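Local structure of prephenate dehydratase:Amino acid-binding ACT (Brucella abortus, 6VH5) at residues A[108-119]-A[161-171]; A[36-44]-A[99-107]. The protein probably catalyses the decarboxylating dehydration of prephenate to phenylpyruvate in phenylalanine biosynthesis, and binds phenylalanine in pockets that involve its ACT domain. All blocks are in the same frame, centred on the assembly; numbering follows the deposited sequence.

How the contacts relate
From the N terminus, the chain first lays down helix 36-44 and returns to it with residues 99-107, 55 residues on, on strand 96-104; contact 2 closes that loop by setting the helix on the outermost strand of the first five-stranded sheet. The chain then runs straight on through Ile105, His106 and Phe107 into strand 108-111, which opens contact 1. This second loop closes when strand 165-169 pairs with 108-111 inside the other mixed sheet. The two contacts therefore stand in series, neither enclosing the other, with centres about 23 Å apart. They meet where Pro170 packs on Asn36 and Phe107 on Leu168 and Ala169, between the two lobes of the prephenate dehydratase region.

Contact 1. Residues A[108-119]-A[161-171]; sequences QLMVLPGVRREE and KDRSMAALAPR
Arg163, the residue most covered here, grips Glu119 side-on with two nitrogens. NE reaches Glu119 OE1 at 3.0 Å, nearly straight at 171°, while NH2 meets the syn lone pair of OE2. The planes are 32° apart, so the fork is not flat. Arginine suits the place because its N-H groups point outward in the plane, leaving faces that a methyl can cover: Val115 CG2 sits over the centre of the guanidinium, 3.7 Å from CZ. The backbone N of Arg116 also holds OE2, from a second direction.

At the other end, Gln108, its chain bent at chi2 toward Arg171, crosses it at a slant, CD over one face of the guanidinium and the two planes 52° apart; its OE1 accepts from Asn185 N. Between these ends, strands 108-111 and 165-169 pair antiparallel, Met110 N bonding Ala167 O at 2.8 Å. Met110 curls its thioether over Ala167 and Ala169, which share its face of the sheet, with CE 3.6 Å from Ala169 CB; alanines leave room for it beside helix 150-160. Backbone bonds thus hold the strands, while a doubly bonded ion pair ties the turn at 162-165 to Glu119, beyond strand 108-111.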
loop_
_atom_site.group_PDB
_atom_site.type_symbol
_atom_site.label_atom_id
_atom_site.label_comp_id
_atom_site.label_asym_id
_atom_site.label_seq_id
_atom_site.Cartn_x
_atom_site.Cartn_y
_atom_site.Cartn_z
ATOM N N GLN A 108 18.192 9.072 -11.254
ATOM C CA GLN A 108 19.289 9.792 -11.882
ATOM C C GLN A 108 19.695 10.959 -10.995
ATOM O O GLN A 108 18.835 11.703 -10.510
ATOM C CB GLN A 108 18.887 10.294 -13.274
ATOM C CG GLN A 108 18.046 9.300 -14.074
ATOM C CD GLN A 108 18.822 8.056 -14.468
ATOM O OE1 GLN A 108 20.047 8.001 -14.330
ATOM N NE2 GLN A 108 18.109 7.040 -14.942
ATOM N N LEU A 109 21.002 11.113 -10.787
ATOM C CA LEU A 109 21.546 12.254 -10.057
ATOM C C LEU A 109 21.692 13.398 -11.050
ATOM O O LEU A 109 22.488 13.323 -11.991
ATOM C CB LEU A 109 22.879 11.891 -9.399
ATOM C CG LEU A 109 23.721 12.996 -8.745
ATOM C CD1 LEU A 109 23.052 13.589 -7.510
ATOM C CD2 LEU A 109 25.092 12.428 -8.379
ATOM N N MET A 110 20.906 14.448 -10.862
ATOM C CA MET A 110 20.844 15.527 -11.829
ATOM C C MET A 110 21.168 16.849 -11.153
ATOM O O MET A 110 20.856 17.062 -9.978
ATOM C CB MET A 110 19.465 15.603 -12.501
ATOM C CG MET A 110 18.317 15.562 -11.537
ATOM S SD MET A 110 16.734 15.396 -12.388
ATOM C CE MET A 110 16.812 13.695 -12.967
ATOM N N VAL A 111 21.785 17.740 -11.922
ATOM C CA VAL A 111 22.263 19.025 -11.431
ATOM C C VAL A 111 22.010 20.087 -12.495
ATOM O O VAL A 111 21.612 19.790 -13.623
ATOM C CB VAL A 111 23.763 18.984 -11.067
ATOM C CG1 VAL A 111 24.004 18.052 -9.880
ATOM C CG2 VAL A 111 24.586 18.547 -12.275
ATOM N N LEU A 112 22.254 21.338 -12.125
ATOM C CA LEU A 112 22.110 22.411 -13.090
ATOM C C LEU A 112 23.152 22.252 -14.198
ATOM O O LEU A 112 24.210 21.653 -13.982
ATOM C CB LEU A 112 22.259 23.768 -12.415
ATOM C CG LEU A 112 21.190 24.142 -11.389
ATOM C CD1 LEU A 112 21.695 25.304 -10.531
ATOM C CD2 LEU A 112 19.874 24.502 -12.081
ATOM N N PRO A 113 22.861 22.749 -15.401
ATOM C CA PRO A 113 23.773 22.531 -16.535
ATOM C C PRO A 113 25.178 23.057 -16.256
ATOM O O PRO A 113 25.360 24.180 -15.775
ATOM C CB PRO A 113 23.097 23.296 -17.679
ATOM C CG PRO A 113 21.630 23.312 -17.303
ATOM C CD PRO A 113 21.615 23.431 -15.806
ATOM N N GLY A 114 26.174 22.230 -16.564
ATOM C CA GLY A 114 27.564 22.595 -16.377
ATOM C C GLY A 114 28.086 22.513 -14.958
ATOM O O GLY A 114 29.272 22.777 -14.740
ATOM N N VAL A 115 27.248 22.153 -13.989
ATOM C CA VAL A 115 27.692 22.032 -12.609
ATOM C C VAL A 115 28.584 20.805 -12.466
ATOM O O VAL A 115 28.295 19.734 -13.019
ATOM C CB VAL A 115 26.470 21.961 -11.676
ATOM C CG1 VAL A 115 26.836 21.411 -10.310
ATOM C CG2 VAL A 115 25.842 23.338 -11.540
ATOM N N ARG A 116 29.696 20.963 -11.746
ATOM C CA ARG A 116 30.647 19.882 -11.540
ATOM C C ARG A 116 30.319 19.125 -10.254
ATOM O O ARG A 116 29.662 19.644 -9.349
ATOM C CB ARG A 116 32.083 20.422 -11.489
ATOM N N ARG A 117 30.756 17.860 -10.205
ATOM C CA ARG A 117 30.496 17.024 -9.037
ATOM C C ARG A 117 30.979 17.689 -7.749
ATOM O O ARG A 117 30.359 17.519 -6.692
ATOM C CB ARG A 117 31.142 15.648 -9.235
ATOM C CG ARG A 117 31.074 14.713 -8.029
ATOM C CD ARG A 117 31.749 13.369 -8.306
ATOM N NE ARG A 117 31.001 12.601 -9.298
ATOM C CZ ARG A 117 30.027 11.742 -9.002
ATOM N NH1 ARG A 117 29.390 11.088 -9.970
ATOM N NH2 ARG A 117 29.686 11.531 -7.735
ATOM N N GLU A 118 32.087 18.443 -7.818
ATOM C CA GLU A 118 32.656 19.066 -6.621
ATOM C C GLU A 118 31.721 20.094 -5.988
ATOM O O GLU A 118 31.817 20.359 -4.784
ATOM C CB GLU A 118 33.962 19.788 -6.946
ATOM C CG GLU A 118 34.897 19.015 -7.779
ATOM C CD GLU A 118 34.743 19.262 -9.252
ATOM O OE1 GLU A 118 35.194 20.350 -9.688
ATOM O OE2 GLU A 118 34.195 18.380 -9.958
ATOM N N GLU A 119 30.835 20.700 -6.771
ATOM C CA GLU A 119 30.013 21.771 -6.220
ATOM C C GLU A 119 28.853 21.273 -5.360
ATOM O O GLU A 119 28.390 22.025 -4.493
ATOM C CB GLU A 119 29.500 22.661 -7.358
ATOM C CG GLU A 119 30.630 23.057 -8.305
ATOM C CD GLU A 119 30.227 24.056 -9.362
ATOM O OE1 GLU A 119 29.727 25.151 -9.010
ATOM O OE2 GLU A 119 30.411 23.725 -10.556
ATOM N N LYS A 161 18.038 27.548 -8.806
ATOM C CA LYS A 161 19.266 27.896 -9.523
ATOM C C LYS A 161 20.461 28.006 -8.577
ATOM O O LYS A 161 21.403 28.766 -8.818
ATOM C CB LYS A 161 19.077 29.193 -10.317
ATOM C CG LYS A 161 17.897 29.124 -11.274
ATOM C CD LYS A 161 17.607 30.445 -11.942
ATOM C CE LYS A 161 16.445 30.298 -12.913
ATOM N NZ LYS A 161 15.128 30.256 -12.211
ATOM N N ASP A 162 20.429 27.218 -7.509
ATOM C CA ASP A 162 21.543 27.082 -6.581
ATOM C C ASP A 162 22.359 25.887 -7.061
ATOM O O ASP A 162 21.863 24.756 -7.081
ATOM C CB ASP A 162 21.004 26.893 -5.165
ATOM C CG ASP A 162 22.077 26.626 -4.133
ATOM O OD1 ASP A 162 23.265 26.428 -4.477
ATOM O OD2 ASP A 162 21.706 26.579 -2.943
ATOM N N ARG A 163 23.598 26.152 -7.483
ATOM C CA ARG A 163 24.461 25.131 -8.068
ATOM C C ARG A 163 24.840 24.027 -7.082
ATOM O O ARG A 163 25.237 22.937 -7.511
ATOM C CB ARG A 163 25.718 25.796 -8.638
ATOM C CG ARG A 163 25.448 26.667 -9.855
ATOM C CD ARG A 163 26.691 27.423 -10.301
ATOM N NE ARG A 163 27.764 26.570 -10.815
ATOM C CZ ARG A 163 27.958 26.271 -12.099
ATOM N NH1 ARG A 163 27.136 26.728 -13.038
ATOM N NH2 ARG A 163 28.986 25.505 -12.442
ATOM N N SER A 164 24.746 24.286 -5.780
ATOM C CA SER A 164 25.058 23.278 -4.777
ATOM C C SER A 164 23.957 22.231 -4.619
ATOM O O SER A 164 24.170 21.229 -3.932
ATOM C CB SER A 164 25.324 23.951 -3.429
ATOM O OG SER A 164 24.099 24.245 -2.782
ATOM N N MET A 165 22.781 22.444 -5.196
ATOM C CA MET A 165 21.644 21.543 -5.012
ATOM C C MET A 165 21.550 20.554 -6.165
ATOM O O MET A 165 21.462 20.959 -7.332
ATOM C CB MET A 165 20.341 22.326 -4.880
ATOM C CG MET A 165 20.192 22.998 -3.529
ATOM S SD MET A 165 18.857 24.196 -3.478
ATOM C CE MET A 165 18.421 24.113 -1.741
ATOM N N ALA A 166 21.555 19.265 -5.831
ATOM C CA ALA A 166 21.329 18.187 -6.780
ATOM C C ALA A 166 19.995 17.493 -6.490
ATOM O O ALA A 166 19.406 17.645 -5.416
ATOM C CB ALA A 166 22.472 17.177 -6.727
ATOM N N ALA A 167 19.502 16.743 -7.465
ATOM C CA ALA A 167 18.257 16.004 -7.284
ATOM C C ALA A 167 18.423 14.549 -7.713
ATOM O O ALA A 167 19.231 14.234 -8.591
ATOM C CB ALA A 167 17.089 16.639 -8.065
ATOM N N LEU A 168 17.634 13.671 -7.088
ATOM C CA LEU A 168 17.483 12.276 -7.496
ATOM C C LEU A 168 16.066 12.119 -8.028
ATOM O O LEU A 168 15.103 12.215 -7.260
ATOM C CB LEU A 168 17.719 11.330 -6.324
ATOM C CG LEU A 168 19.081 11.333 -5.662
ATOM C CD1 LEU A 168 19.018 10.567 -4.358
ATOM C CD2 LEU A 168 20.075 10.703 -6.610
ATOM N N ALA A 169 15.942 11.849 -9.323
ATOM C CA ALA A 169 14.651 11.907 -9.992
ATOM C C ALA A 169 14.676 10.974 -11.190
ATOM O O ALA A 169 15.750 10.542 -11.633
ATOM C CB ALA A 169 14.324 13.346 -10.420
ATOM N N PRO A 170 13.505 10.644 -11.749
ATOM C CA PRO A 170 13.469 9.818 -12.960
ATOM C C PRO A 170 14.086 10.549 -14.141
ATOM O O PRO A 170 14.099 11.779 -14.204
ATOM C CB PRO A 170 11.968 9.579 -13.189
ATOM C CG PRO A 170 11.336 9.771 -11.842
ATOM C CD PRO A 170 12.151 10.892 -11.227
ATOM N N ARG A 171 14.565 9.758 -15.107
ATOM C CA ARG A 171 15.250 10.320 -16.267
ATOM C C ARG A 171 14.392 11.366 -16.976
ATOM O O ARG A 171 14.917 12.372 -17.471
ATOM C CB ARG A 171 15.641 9.201 -17.233
ATOM C CG ARG A 171 16.163 9.697 -18.577
ATOM C CD ARG A 171 16.590 8.556 -19.483
ATOM N NE ARG A 171 17.438 7.606 -18.771
ATOM C CZ ARG A 171 18.757 7.725 -18.631
ATOM N NH1 ARG A 171 19.432 6.802 -17.961
ATOM N NH2 ARG A 171 19.397 8.771 -19.145
#

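Contact 2. Residues A[36-44]-A[99-107]; sequences NSDTACRNM and GEYFLPIHF
The Tyr101 ring is met obliquely by three residues of helix 36-44, Ala40, Asn43 and Met44, and its hydroxyl is held by one of them. Ala40 CB lies 3.8 Å from Tyr101 CD2, a methyl small enough to let the ring come up against the helix. Met44 SD stands 5.0 Å from the ring centroid and 59° off the normal, a Met-aromatic contact; its extended chain runs antiparallel alongside the tyrosine side chain and carries CE to the backbone O of Glu100. The Asn43 side chain runs roughly perpendicular to that of Tyr101 and donates from ND2 to Tyr101 OH at 3.1 Å, the hydroxyl lying close to the amide plane. The Phe107 ring has a water over the centre of one face, and that water links Asn36 ND2 to His106 O.

This is helix-on-sheet packing in an alpha/beta lobe of the periplasmic-binding-protein type: the helix crosses strand 99-104 at 120°, its axis 9.4 Å away, and also rests on Phe196 of the adjacent strand 193-200 and on Phe29 of strand 26-30, further across the sheet. Leu103, with CG anti to the backbone N (chi1 172°), sends its two methyls up to the helix: CD2 comes 3.5 Å from Asn36 O, and CD1 lies near Thr39 CG2 and Asn43 ND2. A branched leucine can thus touch successive turns at once.

Nearer the other lobe, Asn36 lays its amide across Ile105, whose CD1 is 3.7 Å from Asn36 CG. An asparagine serves here because each end of the amide takes a water: OD1 accepts from one that also reaches Pro104 O and His106 N weakly. Ile105 also packs on Thr194, which is predicted to be essential for dehydratase activity.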
loop_
_atom_site.group_PDB
_atom_site.type_symbol
_atom_site.label_atom_id
_atom_site.label_comp_id
_atom_site.label_asym_id
_atom_site.label_seq_id
_atom_site.Cartn_x
_atom_site.Cartn_y
_atom_site.Cartn_z
ATOM N N ASN A 36 7.530 8.964 -12.426
ATOM C CA ASN A 36 7.532 7.634 -13.023
ATOM C C ASN A 36 6.169 7.300 -13.634
ATOM O O ASN A 36 6.098 6.620 -14.668
ATOM C CB ASN A 36 7.939 6.584 -11.981
ATOM C CG ASN A 36 9.428 6.612 -11.662
ATOM O OD1 ASN A 36 10.270 6.697 -12.560
ATOM N ND2 ASN A 36 9.760 6.513 -10.379
ATOM N N SER A 37 5.076 7.747 -12.999
ATOM C CA SER A 37 3.742 7.551 -13.578
ATOM C C SER A 37 3.625 8.229 -14.938
ATOM O O SER A 37 3.045 7.666 -15.875
ATOM C CB SER A 37 2.661 8.093 -12.641
ATOM O OG SER A 37 2.484 7.272 -11.502
ATOM N N ASP A 38 4.172 9.442 -15.055
ATOM C CA ASP A 38 4.232 10.142 -16.337
ATOM C C ASP A 38 5.062 9.358 -17.350
ATOM O O ASP A 38 4.691 9.257 -18.526
ATOM C CB ASP A 38 4.802 11.548 -16.104
ATOM C CG ASP A 38 4.765 12.444 -17.342
ATOM O OD1 ASP A 38 4.249 12.042 -18.404
ATOM O OD2 ASP A 38 5.287 13.570 -17.245
ATOM N N THR A 39 6.187 8.786 -16.909
ATOM C CA THR A 39 7.008 7.969 -17.800
ATOM C C THR A 39 6.210 6.798 -18.365
ATOM O O THR A 39 6.271 6.514 -19.568
ATOM C CB THR A 39 8.234 7.453 -17.041
ATOM O OG1 THR A 39 8.969 8.561 -16.508
ATOM C CG2 THR A 39 9.142 6.608 -17.947
ATOM N N ALA A 40 5.426 6.131 -17.521
ATOM C CA ALA A 40 4.604 5.028 -18.008
ATOM C C ALA A 40 3.593 5.506 -19.052
ATOM O O ALA A 40 3.445 4.883 -20.112
ATOM C CB ALA A 40 3.909 4.341 -16.832
ATOM N N CYS A 41 2.920 6.634 -18.796
ATOM C CA CYS A 41 1.956 7.159 -19.765
ATOM C C CYS A 41 2.618 7.396 -21.119
ATOM O O CYS A 41 2.072 7.028 -22.167
ATOM C CB CYS A 41 1.337 8.468 -19.260
ATOM S SG CYS A 41 0.369 8.419 -17.731
ATOM N N ARG A 42 3.809 8.008 -21.112
ATOM C CA ARG A 42 4.471 8.348 -22.366
ATOM C C ARG A 42 5.017 7.116 -23.072
ATOM O O ARG A 42 5.009 7.061 -24.308
ATOM C CB ARG A 42 5.596 9.356 -22.116
ATOM C CG ARG A 42 5.131 10.749 -21.726
ATOM C CD ARG A 42 6.308 11.555 -21.215
ATOM N NE ARG A 42 5.899 12.812 -20.604
ATOM C CZ ARG A 42 6.036 14.001 -21.182
ATOM N NH1 ARG A 42 6.600 14.101 -22.383
ATOM N NH2 ARG A 42 5.631 15.092 -20.548
ATOM N N ASN A 43 5.489 6.122 -22.314
ATOM C CA ASN A 43 6.022 4.923 -22.948
ATOM C C ASN A 43 4.909 4.109 -23.588
ATOM O O ASN A 43 5.048 3.634 -24.723
ATOM C CB ASN A 43 6.764 4.054 -21.932
ATOM C CG ASN A 43 8.018 4.714 -21.399
ATOM O OD1 ASN A 43 8.401 5.811 -21.830
ATOM N ND2 ASN A 43 8.687 4.030 -20.476
ATOM N N MET A 44 3.789 3.955 -22.886
ATOM C CA MET A 44 2.733 3.066 -23.351
ATOM C C MET A 44 1.765 3.753 -24.298
ATOM O O MET A 44 1.308 3.133 -25.266
ATOM C CB MET A 44 1.965 2.494 -22.161
ATOM C CG MET A 44 1.033 1.373 -22.551
ATOM S SD MET A 44 0.345 0.527 -21.121
ATOM C CE MET A 44 -0.641 -0.723 -21.947
ATOM N N GLY A 99 -5.546 -2.543 -19.593
ATOM C CA GLY A 99 -4.137 -2.701 -19.857
ATOM C C GLY A 99 -3.307 -2.715 -18.589
ATOM O O GLY A 99 -3.780 -2.333 -17.510
ATOM N N GLU A 100 -2.064 -3.167 -18.712
ATOM C CA GLU A 100 -1.108 -3.149 -17.618
ATOM C C GLU A 100 0.232 -2.688 -18.170
ATOM O O GLU A 100 0.452 -2.662 -19.384
ATOM C CB GLU A 100 -0.988 -4.535 -16.928
ATOM C CG GLU A 100 -0.355 -5.644 -17.767
ATOM C CD GLU A 100 -0.101 -6.952 -16.982
ATOM O OE1 GLU A 100 -0.415 -7.023 -15.766
ATOM O OE2 GLU A 100 0.429 -7.916 -17.587
ATOM N N TYR A 101 1.123 -2.281 -17.276
ATOM C CA TYR A 101 2.437 -1.827 -17.716
ATOM C C TYR A 101 3.442 -2.059 -16.601
ATOM O O TYR A 101 3.150 -1.786 -15.432
ATOM C CB TYR A 101 2.436 -0.349 -18.131
ATOM C CG TYR A 101 3.751 0.078 -18.757
ATOM C CD1 TYR A 101 4.062 -0.263 -20.069
ATOM C CD2 TYR A 101 4.693 0.797 -18.025
ATOM C CE1 TYR A 101 5.269 0.111 -20.642
ATOM C CE2 TYR A 101 5.910 1.170 -18.587
ATOM C CZ TYR A 101 6.182 0.828 -19.895
ATOM O OH TYR A 101 7.377 1.192 -20.454
ATOM N N PHE A 102 4.619 -2.556 -16.970
ATOM C CA PHE A 102 5.705 -2.818 -16.030
ATOM C C PHE A 102 6.870 -1.899 -16.355
ATOM O O PHE A 102 7.457 -1.990 -17.440
ATOM C CB PHE A 102 6.139 -4.287 -16.091
ATOM C CG PHE A 102 5.091 -5.243 -15.596
ATOM C CD1 PHE A 102 4.034 -5.619 -16.414
ATOM C CD2 PHE A 102 5.165 -5.771 -14.315
ATOM C CE1 PHE A 102 3.066 -6.492 -15.961
ATOM C CE2 PHE A 102 4.200 -6.646 -13.852
ATOM C CZ PHE A 102 3.149 -7.008 -14.676
ATOM N N LEU A 103 7.218 -1.033 -15.411
ATOM C CA LEU A 103 8.277 -0.049 -15.625
ATOM C C LEU A 103 9.445 -0.267 -14.669
ATOM O O LEU A 103 9.261 -0.204 -13.442
ATOM C CB LEU A 103 7.723 1.371 -15.488
ATOM C CG LEU A 103 8.757 2.491 -15.507
ATOM C CD1 LEU A 103 9.300 2.662 -16.906
ATOM C CD2 LEU A 103 8.075 3.782 -15.065
ATOM N N PRO A 104 10.647 -0.540 -15.169
ATOM C CA PRO A 104 11.830 -0.547 -14.288
ATOM C C PRO A 104 12.093 0.847 -13.728
ATOM O O PRO A 104 12.178 1.825 -14.474
ATOM C CB PRO A 104 12.962 -1.007 -15.213
ATOM C CG PRO A 104 12.258 -1.747 -16.327
ATOM C CD PRO A 104 10.955 -1.016 -16.527
ATOM N N ILE A 105 12.210 0.926 -12.402
ATOM C CA ILE A 105 12.375 2.189 -11.686
ATOM C C ILE A 105 13.866 2.482 -11.527
ATOM O O ILE A 105 14.612 1.663 -10.983
ATOM C CB ILE A 105 11.675 2.136 -10.318
ATOM C CG1 ILE A 105 10.182 1.931 -10.498
ATOM C CG2 ILE A 105 11.925 3.409 -9.529
ATOM C CD1 ILE A 105 9.561 2.898 -11.487
ATOM N N HIS A 106 14.299 3.655 -11.989
ATOM C CA HIS A 106 15.687 4.084 -11.868
ATOM C C HIS A 106 15.750 5.542 -11.436
ATOM O O HIS A 106 14.889 6.352 -11.797
ATOM C CB HIS A 106 16.453 3.893 -13.184
ATOM C CG HIS A 106 16.608 2.460 -13.586
ATOM N ND1 HIS A 106 17.205 1.520 -12.773
ATOM C CD2 HIS A 106 16.209 1.798 -14.698
ATOM C CE1 HIS A 106 17.185 0.345 -13.378
ATOM N NE2 HIS A 106 16.583 0.486 -14.545
ATOM N N PHE A 107 16.799 5.871 -10.679
ATOM C CA PHE A 107 17.053 7.222 -10.201
ATOM C C PHE A 107 18.287 7.802 -10.868
ATOM O O PHE A 107 19.317 7.129 -10.989
ATOM C CB PHE A 107 17.267 7.251 -8.689
ATOM C CG PHE A 107 16.012 7.211 -7.906
ATOM C CD1 PHE A 107 15.582 6.034 -7.337
ATOM C CD2 PHE A 107 15.249 8.357 -7.754
ATOM C CE1 PHE A 107 14.413 5.996 -6.619
ATOM C CE2 PHE A 107 14.078 8.330 -7.035
ATOM C CZ PHE A 107 13.652 7.143 -6.471
HETATM O O HOH W 1 12.381 5.271 -14.160
HETATM O O HOH W 2 12.944 7.013 -10.040
#